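PDB 4ECF: ABC-type phosphate transport system, periplasmic component, which binds phosphate and probably serves as the solute-binding component (PstS) of an ABC transporter that imports phosphate across the cytoplasmic membrane. Local coordinates for residues Q100-K103 with I104-Q108; G132-A135 with T136-F140; Q153-S156 with G157-R160. All coordinates share one frame; numbering follows the deposited sequence. Where two conformers were deposited one is given.

Followed from the N terminus, the three contacts come strictly in series, none nested in or crossing another, and each is local, drawn between residues a few positions apart. Interaction 1 closes the C-terminal end of helix 98-105. Strand 123-127 then leads to interaction 2, the phosphate-binding first turn of helix 132-140 and the turn that follows. Strand 151-153 ends in interaction 3, where the chain turns into helix 156-165. Interactions 1 and 2 touch, since the rings of F105 and F137 pack together with L101 alongside. Interaction 3 does not touch interaction 2, although their nearest atoms are only about 4 Å apart. They set a helix end, whole helix and helix start against one mixed sheet.

Interaction 1: Q100-K103 with I104-Q108; sequences QLIK and IFTGQ
L101 and F105, one helical turn apart, lie side by side and point the same way, the methyl CD1 of L101 meeting CE2 at the rim of the F105 ring at 3.8 Å. In L101, CG anti to the backbone N (chi1 -177°) lets the branch that ends in CD1 lie alongside the phenyl group. On another side of the helix, T106 folds its hydroxyl back over the last turn: at chi1 63° OG1 stands between the backbone N and the carbonyl carbon, and it donates to I102 O at 2.9 Å. T106 N binds the same oxygen, nearly in line with its C=O bond, so two donors from one residue grip I102 O. The amide of Q108 then crosses K103, its NE2 lying 3.8 Å from K103 CG, and NE2 donates to T106 OG1 at 2.8 Å, with that oxygen close to the amide plane. The chain leaves the helix through a Schellman motif at G107, whose positive phi suits a glycine; Q108 N makes a weak bond to K103 O. Around this helix end, I104 packs on L124 of strand 123-127 and on L96 of strand 95-96, F105 reaches I170 of strand 169-174, and its ring meets F137 of helix 132-140 edge-to-face.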
ATOM      1  N   GLN A 100     -18.865  -2.118  11.938  1.00 16.82           N
ATOM      2  CA  GLN A 100     -18.150  -1.446  13.020  1.00 16.16           C
ATOM      3  C   GLN A 100     -17.002  -0.590  12.500  1.00 16.40           C
ATOM      4  O   GLN A 100     -16.825   0.519  12.968  1.00 16.91           O
ATOM      5  CB  GLN A 100     -17.609  -2.428  14.068  1.00 17.05           C
ATOM      6  CG  GLN A 100     -18.683  -3.167  14.859  1.00 17.58           C
ATOM      7  CD  GLN A 100     -18.138  -4.308  15.675  1.00 18.86           C
ATOM      8  OE1 GLN A 100     -17.259  -5.069  15.221  1.00 18.20           O
ATOM      9  NE2 GLN A 100     -18.740  -4.517  16.872  1.00 21.45           N
ATOM     10  N   LEU A 101     -16.221  -1.126  11.546  1.00 15.54           N
ATOM     11  CA  LEU A 101     -15.109  -0.378  10.980  1.00 15.63           C
ATOM     12  C   LEU A 101     -15.589   0.927  10.323  1.00 17.60           C
ATOM     13  O   LEU A 101     -14.984   2.008  10.509  1.00 15.73           O
ATOM     14  CB  LEU A 101     -14.358  -1.260   9.990  1.00 14.56           C
ATOM     15  CG  LEU A 101     -13.111  -0.609   9.380  1.00 15.57           C
ATOM     16  CD1 LEU A 101     -11.940  -0.474  10.366  1.00 18.83           C
ATOM     17  CD2 LEU A 101     -12.643  -1.409   8.176  1.00 15.02           C
ATOM     18  N   ILE A 102     -16.692   0.848   9.587  1.00 17.00           N
ATOM     19  CA  ILE A 102     -17.237   2.013   8.890  1.00 17.61           C
ATOM     20  C   ILE A 102     -17.698   3.030   9.924  1.00 17.89           C
ATOM     21  O   ILE A 102     -17.394   4.204   9.838  1.00 18.87           O
ATOM     22  CB  ILE A 102     -18.378   1.632   7.969  1.00 18.35           C
ATOM     23  CG1 ILE A 102     -17.844   0.914   6.734  1.00 19.01           C
ATOM     24  CG2 ILE A 102     -19.166   2.866   7.520  1.00 18.15           C
ATOM     25  CD1 ILE A 102     -18.881   0.168   5.913  1.00 19.85           C
ATOM     26  N   LYS A 103     -18.404   2.547  10.930  1.00 16.71           N
ATOM     27  CA  LYS A 103     -18.933   3.426  11.974  1.00 18.18           C
ATOM     28  C   LYS A 103     -17.797   4.092  12.715  1.00 17.65           C
ATOM     29  O   LYS A 103     -17.954   5.222  13.165  1.00 17.73           O
ATOM     30  CB  LYS A 103     -19.873   2.691  12.928  1.00 20.06           C
ATOM     31  CG  LYS A 103     -21.236   2.378  12.301  1.00 21.01           C
ATOM     32  CD  LYS A 103     -22.115   1.672  13.324  1.00 27.32           C
ATOM     33  CE  LYS A 103     -23.551   1.586  12.885  1.00 36.41           C
ATOM     34  NZ  LYS A 103     -24.330   1.012  14.018  1.00 39.12           N
ATOM     35  N   ILE A 104     -16.684   3.399  12.920  1.00 16.40           N
ATOM     36  CA  ILE A 104     -15.531   4.050  13.572  1.00 16.28           C
ATOM     37  C   ILE A 104     -14.929   5.146  12.706  1.00 17.01           C
ATOM     38  O   ILE A 104     -14.694   6.262  13.178  1.00 19.25           O
ATOM     39  CB  ILE A 104     -14.479   3.001  14.037  1.00 16.22           C
ATOM     40  CG1 ILE A 104     -15.076   2.224  15.229  1.00 17.91           C
ATOM     41  CG2 ILE A 104     -13.110   3.648  14.355  1.00 18.46           C
ATOM     42  CD1 ILE A 104     -14.277   1.028  15.712  1.00 20.09           C
ATOM     43  N   PHE A 105     -14.656   4.838  11.450  1.00 15.80           N
ATOM     44  CA  PHE A 105     -14.004   5.821  10.562  1.00 17.05           C
ATOM     45  C   PHE A 105     -14.906   6.999  10.173  1.00 19.47           C
ATOM     46  O   PHE A 105     -14.394   8.075   9.853  1.00 22.69           O
ATOM     47  CB  PHE A 105     -13.366   5.125   9.353  1.00 18.51           C
ATOM     48  CG  PHE A 105     -11.950   4.663   9.624  1.00 17.36           C
ATOM     49  CD1 PHE A 105     -10.888   5.529   9.427  1.00 17.41           C
ATOM     50  CD2 PHE A 105     -11.690   3.427  10.190  1.00 18.56           C
ATOM     51  CE1 PHE A 105      -9.574   5.126   9.712  1.00 18.66           C
ATOM     52  CE2 PHE A 105     -10.400   3.018  10.478  1.00 17.86           C
ATOM     53  CZ  PHE A 105      -9.338   3.886  10.256  1.00 19.16           C
ATOM     54  N   THR A 106     -16.222   6.803  10.220  1.00 19.74           N
ATOM     55  CA  THR A 106     -17.149   7.909  10.014  1.00 19.77           C
ATOM     56  C   THR A 106     -17.447   8.713  11.259  1.00 20.11           C
ATOM     57  O   THR A 106     -18.189   9.727  11.180  1.00 22.07           O
ATOM     58  CB  THR A 106     -18.453   7.445   9.369  1.00 22.91           C
ATOM     59  OG1 THR A 106     -19.091   6.556  10.259  1.00 27.06           O
ATOM     60  CG2 THR A 106     -18.165   6.801   7.998  1.00 26.50           C
ATOM     61  N   GLY A 107     -16.994   8.258  12.433  1.00 19.45           N
ATOM     62  CA  GLY A 107     -17.247   8.975  13.685  1.00 21.23           C
ATOM     63  C   GLY A 107     -18.544   8.646  14.400  1.00 21.63           C
ATOM     64  O   GLY A 107     -18.911   9.313  15.368  1.00 24.76           O
ATOM     65  N   GLN A 108     -19.286   7.659  13.924  1.00 19.01           N
ATOM     66  CA  GLN A 108     -20.508   7.243  14.587  1.00 22.97           C
ATOM     67  C   GLN A 108     -20.263   6.509  15.907  1.00 22.72           C
ATOM     68  O   GLN A 108     -21.080   6.568  16.807  1.00 25.50           O
ATOM     69  CB  GLN A 108     -21.319   6.334  13.665  1.00 24.80           C
ATOM     70  CG  GLN A 108     -21.822   7.047  12.421  1.00 22.36           C
ATOM     71  CD  GLN A 108     -22.456   6.074  11.491  1.00 24.68           C
ATOM     72  OE1 GLN A 108     -23.561   5.600  11.762  1.00 26.48           O
ATOM     73  NE2 GLN A 108     -21.748   5.699  10.443  1.00 24.53           N
TER

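Interaction 2: G132-A135 with T136-F140; sequences GTRA and TFEQF. With PO4 (phosphate ion), chain B; EDO (1,2-ethanediol), chain L.
G132 and T136 meet through one carbonyl oxygen held from both faces: T136 OG1 at 2.9 Å and T136 N at 3.0 Å reach G132 O from opposite sides of its plane. The threonine hydroxyl can do so because OG1 sits beside its own backbone N (chi1 -60°), doubling the ordinary helical bond. The same first turn binds phosphate at the start of the helix, a classic anion site: G132 N donates to PO4 O2 at 2.8 Å, while T133 uses both its backbone N and OG1 on PO4 O1, the hydroxyl at 2.7 Å. S131 and R127 are among the residues that complete the site. R134, in the same first turn, forms a salt bridge with E138 one turn further on. The arginine chain is extended, and NE donates to E138 OE2 at 3.1 Å, a bond reinforced weakly by NH2. The oxygen is approached from above the carboxylate plane, with the two flat groups 75° apart. Both ends have further partners: R134 NH1 donates to the carbonyl of R127, and E138 bonds to S147 through OE2 and to R146 through OE1. A leucine in place of R134 would probably leave E138 OE2 without its charged mate in this helix and the R127 carbonyl without that donor. Helix 132-140 links strands 123-127 and 151-153 in a beta-alpha-beta unit; T133 and T136 pack on I83 of strand 73-87, and F137 stacks on Y172 of strand 169-174.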
ATOM      1  N   GLY A 132      -2.289   5.997  -1.794  1.00 17.63           N
ATOM      2  CA  GLY A 132      -2.917   4.878  -2.434  1.00 17.00           C
ATOM      3  C   GLY A 132      -3.456   3.888  -1.421  1.00 18.53           C
ATOM      4  O   GLY A 132      -4.490   3.217  -1.661  1.00 18.43           O
ATOM      5  N   THR A 133      -2.809   3.856  -0.261  1.00 16.90           N
ATOM      6  CA  THR A 133      -3.309   3.046   0.890  1.00 15.28           C
ATOM      7  C   THR A 133      -4.688   3.563   1.308  1.00 16.36           C
ATOM      8  O   THR A 133      -5.642   2.768   1.487  1.00 16.73           O
ATOM      9  CB  THR A 133      -2.349   3.089   2.071  1.00 16.08           C
ATOM     10  OG1 THR A 133      -1.027   2.679   1.642  1.00 16.70           O
ATOM     11  CG2 THR A 133      -2.841   2.073   3.115  1.00 15.43           C
ATOM     12  N   ARG A 134      -4.790   4.869   1.472  1.00 17.23           N
ATOM     13  CA  ARG A 134      -6.047   5.447   1.854  1.00 16.58           C
ATOM     14  C   ARG A 134      -7.160   5.175   0.806  1.00 19.51           C
ATOM     15  O   ARG A 134      -8.252   4.779   1.172  1.00 18.17           O
ATOM     16  CB  ARG A 134      -5.936   6.934   2.138  1.00 16.73           C
ATOM     17  CG  ARG A 134      -7.284   7.585   2.448  1.00 17.74           C
ATOM     18  CD  ARG A 134      -7.111   9.003   2.919  1.00 21.29           C
ATOM     19  NE  ARG A 134      -8.426   9.599   3.160  1.00 22.89           N
ATOM     20  CZ  ARG A 134      -8.597  10.751   3.790  1.00 25.18           C
ATOM     21  NH1 ARG A 134      -7.561  11.401   4.250  1.00 23.76           N
ATOM     22  NH2 ARG A 134      -9.824  11.224   3.977  1.00 28.78           N
ATOM     23  N   ALA A 135      -6.867   5.364  -0.492  1.00 17.59           N
ATOM     24  CA  ALA A 135      -7.861   5.107  -1.528  1.00 19.21           C
ATOM     25  C   ALA A 135      -8.354   3.673  -1.501  1.00 19.35           C
ATOM     26  O   ALA A 135      -9.539   3.395  -1.621  1.00 18.19           O
ATOM     27  CB  ALA A 135      -7.310   5.488  -2.897  1.00 19.99           C
ATOM     28  N   THR A 136      -7.411   2.746  -1.333  1.00 18.32           N
ATOM     29  CA  THR A 136      -7.732   1.310  -1.349  1.00 17.56           C
ATOM     30  C   THR A 136      -8.549   0.947  -0.134  1.00 16.87           C
ATOM     31  O   THR A 136      -9.539   0.202  -0.218  1.00 17.78           O
ATOM     32  CB  THR A 136      -6.431   0.463  -1.451  1.00 18.92           C
ATOM     33  OG1 THR A 136      -5.754   0.822  -2.662  1.00 18.14           O
ATOM     34  CG2 THR A 136      -6.794  -1.003  -1.530  1.00 20.69           C
ATOM     35  N   PHE A 137      -8.199   1.557   0.996  1.00 17.97           N
ATOM     36  CA  PHE A 137      -8.855   1.269   2.265  1.00 16.43           C
ATOM     37  C   PHE A 137     -10.306   1.791   2.231  1.00 16.90           C
ATOM     38  O   PHE A 137     -11.258   1.068   2.588  1.00 16.80           O
ATOM     39  CB  PHE A 137      -8.062   1.864   3.436  1.00 16.34           C
ATOM     40  CG  PHE A 137      -8.669   1.564   4.788  1.00 17.37           C
ATOM     41  CD1 PHE A 137      -8.580   0.293   5.325  1.00 19.14           C
ATOM     42  CD2 PHE A 137      -9.334   2.556   5.525  1.00 19.64           C
ATOM     43  CE1 PHE A 137      -9.102   0.003   6.586  1.00 19.48           C
ATOM     44  CE2 PHE A 137      -9.883   2.258   6.776  1.00 20.44           C
ATOM     45  CZ  PHE A 137      -9.755   0.995   7.304  1.00 18.92           C
ATOM     46  N   GLU A 138     -10.488   2.998   1.708  1.00 17.35           N
ATOM     47  CA  GLU A 138     -11.863   3.562   1.610  1.00 17.05           C
ATOM     48  C   GLU A 138     -12.747   2.735   0.680  1.00 19.99           C
ATOM     49  O   GLU A 138     -13.901   2.437   1.006  1.00 20.11           O
ATOM     50  CB  GLU A 138     -11.812   5.074   1.245  1.00 22.40           C
ATOM     51  CG  GLU A 138     -11.138   5.892   2.379  1.00 22.69           C
ATOM     52  CD  GLU A 138     -11.279   7.419   2.337  1.00 33.46           C
ATOM     53  OE1 GLU A 138     -11.497   7.971   1.247  1.00 33.21           O
ATOM     54  OE2 GLU A 138     -11.106   8.075   3.400  1.00 38.30           O
ATOM     55  N   GLN A 139     -12.190   2.336  -0.478  1.00 17.52           N
ATOM     56  CA  GLN A 139     -12.963   1.605  -1.439  1.00 20.09           C
ATOM     57  C   GLN A 139     -13.299   0.172  -0.954  1.00 19.89           C
ATOM     58  O   GLN A 139     -14.443  -0.253  -1.041  1.00 21.51           O
ATOM     59  CB  GLN A 139     -12.257   1.580  -2.787  1.00 22.54           C
ATOM     60  CG  GLN A 139     -12.991   0.752  -3.831  1.00 24.26           C
ATOM     61  CD  GLN A 139     -12.496   1.025  -5.250  1.00 27.03           C
ATOM     62  OE1 GLN A 139     -11.430   1.635  -5.454  1.00 27.87           O
ATOM     63  NE2 GLN A 139     -13.280   0.589  -6.239  1.00 28.48           N
ATOM     64  N   PHE A 140     -12.288  -0.577  -0.494  1.00 18.19           N
ATOM     65  CA  PHE A 140     -12.464  -1.997  -0.233  1.00 18.47           C
ATOM     66  C   PHE A 140     -12.628  -2.388   1.228  1.00 17.77           C
ATOM     67  O   PHE A 140     -13.078  -3.513   1.533  1.00 20.13           O
ATOM     68  CB  PHE A 140     -11.307  -2.777  -0.898  1.00 18.96           C
ATOM     69  CG  PHE A 140     -11.255  -2.602  -2.388  1.00 20.17           C
ATOM     70  CD1 PHE A 140     -12.195  -3.225  -3.185  1.00 22.94           C
ATOM     71  CD2 PHE A 140     -10.290  -1.812  -2.988  1.00 19.62           C
ATOM     72  CE1 PHE A 140     -12.195  -3.038  -4.550  1.00 26.07           C
ATOM     73  CE2 PHE A 140     -10.282  -1.610  -4.361  1.00 23.37           C
ATOM     74  CZ  PHE A 140     -11.235  -2.227  -5.139  1.00 25.14           C
TER
HETATM   75  P   PO4 B 300       0.888   5.214  -0.273  1.00 16.89           P
HETATM   76  O1  PO4 B 300      -0.252   5.068   0.727  1.00 18.46           O
HETATM   77  O2  PO4 B 300       0.463   5.791  -1.575  1.00 15.66           O
HETATM   78  O3  PO4 B 300       2.061   5.954   0.307  1.00 16.14           O
HETATM   79  O4  PO4 B 300       1.481   3.753  -0.577  1.00 16.24           O
HETATM   80  C1  EDO L 310     -16.310  -3.147   2.402  1.00 36.34           C
HETATM   81  O1  EDO L 310     -15.836  -2.254   1.360  1.00 31.46           O
HETATM   82  C2  EDO L 310     -17.327  -4.156   1.856  1.00 43.97           C
HETATM   83  O2  EDO L 310     -18.676  -3.887   2.287  1.00 51.30           O
HETATM   84  O   HOH W   1     -10.938   4.325  -4.665  1.00 37.11           O

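Interaction 3: Q153-S156 with G157-R160; sequences QDSS and GMVR. With ACT (acetate ion), chain C.
A serine N-cap opens helix 156-165, where the chain leaves strand 151-153 of this periplasmic-binding-protein fold beside the phosphate site. S155 is the capping residue, and its OG accepts from the backbone N of M158 at 3.1 Å in a fairly straight bond, 160° at the hydrogen. With chi1 at 65°, OG is turned in over the start of the helix, where it takes up an amide that has no earlier helical carbonyl to bind. Regular helical bonding starts at once, V159 N donating to S155 O and R160 N to S156 O. M158 is a selenomethionine deposited in two conformers, so the placement of its side chain beside the cap is doubtful. Behind the turn, Q153 lays its CB against the CG2 methyl of V159 at 3.9 Å; its chain bends at chi2, and OE1 is taken by Q151. S156 points away from this turn, and its OG bonds to the hydroxyl of T12, itself a phosphate ligand, which makes S156 a second-shell neighbour of the anion. R160 NH1 donates both to the carbonyl of Y177 and, in the plane of the guanidinium group, to the O atom of an acetate ion, probably from the crystallisation liquor, at 2.9 Å.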
ATOM      1  N   GLN A 153      -1.037  11.860   8.610  1.00 25.69           N
ATOM      2  CA  GLN A 153       0.398  11.574   8.618  1.00 25.72           C
ATOM      3  C   GLN A 153       0.805  11.392   7.168  1.00 26.33           C
ATOM      4  O   GLN A 153      -0.044  11.075   6.347  1.00 26.06           O
ATOM      5  CB  GLN A 153       0.698  10.332   9.447  1.00 27.37           C
ATOM      6  CG  GLN A 153       0.229  10.387  10.891  1.00 30.75           C
ATOM      7  CD  GLN A 153       0.830  11.515  11.702  1.00 40.72           C
ATOM      8  OE1 GLN A 153       0.139  12.124  12.510  1.00 49.19           O
ATOM      9  NE2 GLN A 153       2.116  11.779  11.521  1.00 49.56           N
ATOM     10  N   ASP A 154       2.087  11.602   6.842  1.00 25.90           N
ATOM     11  CA  ASP A 154       2.494  11.702   5.444  1.00 30.37           C
ATOM     12  C   ASP A 154       3.001  10.389   4.888  1.00 27.10           C
ATOM     13  O   ASP A 154       3.277  10.330   3.700  1.00 27.87           O
ATOM     14  CB  ASP A 154       3.579  12.784   5.243  1.00 35.78           C
ATOM     15  CG  ASP A 154       3.043  14.211   5.352  1.00 56.06           C
ATOM     16  OD1 ASP A 154       1.805  14.429   5.309  1.00 59.07           O
ATOM     17  OD2 ASP A 154       3.890  15.128   5.473  1.00 68.51           O
ATOM     18  N   SER A 155       3.127   9.339   5.706  1.00 20.23           N
ATOM     19  CA  SER A 155       3.647   8.062   5.184  1.00 21.08           C
ATOM     20  C   SER A 155       3.125   6.880   5.981  1.00 19.62           C
ATOM     21  O   SER A 155       2.708   7.029   7.123  1.00 19.72           O
ATOM     22  CB  SER A 155       5.196   8.022   5.269  1.00 21.26           C
ATOM     23  OG  SER A 155       5.638   8.040   6.610  1.00 22.85           O
ATOM     24  N   SER A 156       3.315   5.691   5.406  1.00 18.12           N
ATOM     25  CA  SER A 156       3.047   4.435   6.096  1.00 17.69           C
ATOM     26  C   SER A 156       3.824   4.329   7.415  1.00 19.64           C
ATOM     27  O   SER A 156       3.288   3.943   8.438  1.00 20.79           O
ATOM     28  CB  SER A 156       3.450   3.255   5.185  1.00 16.96           C
ATOM     29  OG  SER A 156       2.716   3.212   3.980  1.00 18.95           O
ATOM     30  N   GLY A 157       5.121   4.660   7.389  1.00 20.49           N
ATOM     31  CA  GLY A 157       5.956   4.562   8.574  1.00 21.71           C
ATOM     32  C   GLY A 157       5.531   5.481   9.704  1.00 20.52           C
ATOM     33  O   GLY A 157       5.540   5.059  10.855  1.00 23.39           O
HETATM   34  N   MSE A 158       5.109   6.697   9.368  1.00 20.36           N
HETATM   35  CA  MSE A 158       4.628   7.642  10.386  0.60 21.01           C
HETATM   36  C   MSE A 158       3.260   7.227  10.966  1.00 20.99           C
HETATM   37  O   MSE A 158       3.037   7.395  12.154  1.00 22.23           O
HETATM   38  CB  MSE A 158       4.628   9.061   9.847  0.60 22.82           C
HETATM   39  CG  MSE A 158       6.037   9.556   9.565  0.60 27.37           C
HETATM   40 SE   MSE A 158       6.064  11.342   8.791  0.45 33.36          SE
HETATM   41  CE  MSE A 158       5.538  11.051   6.969  0.60 23.12           C
ATOM     42  N   VAL A 159       2.359   6.688  10.139  1.00 20.02           N
ATOM     43  CA  VAL A 159       1.092   6.138  10.624  1.00 21.06           C
ATOM     44  C   VAL A 159       1.415   5.029  11.650  1.00 20.98           C
ATOM     45  O   VAL A 159       0.898   5.017  12.764  1.00 20.39           O
ATOM     46  CB  VAL A 159       0.215   5.600   9.459  1.00 25.83           C
ATOM     47  CG1 VAL A 159      -0.730   4.529   9.991  1.00 30.47           C
ATOM     48  CG2 VAL A 159      -0.568   6.747   8.770  1.00 23.43           C
ATOM     49  N   ARG A 160       2.308   4.090  11.293  1.00 20.15           N
ATOM     50  CA  ARG A 160       2.657   3.026  12.233  1.00 20.49           C
ATOM     51  C   ARG A 160       3.207   3.577  13.589  1.00 24.37           C
ATOM     52  O   ARG A 160       2.782   3.141  14.654  1.00 23.67           O
ATOM     53  CB  ARG A 160       3.627   2.042  11.589  1.00 24.77           C
ATOM     54  CG  ARG A 160       4.138   1.003  12.578  1.00 28.65           C
ATOM     55  CD  ARG A 160       5.156   0.114  11.912  1.00 29.85           C
ATOM     56  NE  ARG A 160       6.339   0.824  11.417  1.00 28.77           N
ATOM     57  CZ  ARG A 160       7.231   0.314  10.578  1.00 33.11           C
ATOM     58  NH1 ARG A 160       7.103  -0.914  10.096  1.00 31.11           N
ATOM     59  NH2 ARG A 160       8.283   1.043  10.205  1.00 33.54           N
TER
HETATM   60  C   ACT C 301       8.972  -1.525   6.852  1.00 50.21           C
HETATM   61  O   ACT C 301       8.697  -2.022   7.966  1.00 42.50           O
HETATM   62  OXT ACT C 301       8.513  -2.032   5.811  1.00 49.86           O
HETATM   63  CH3 ACT C 301       9.854  -0.307   6.788  1.00 49.74           C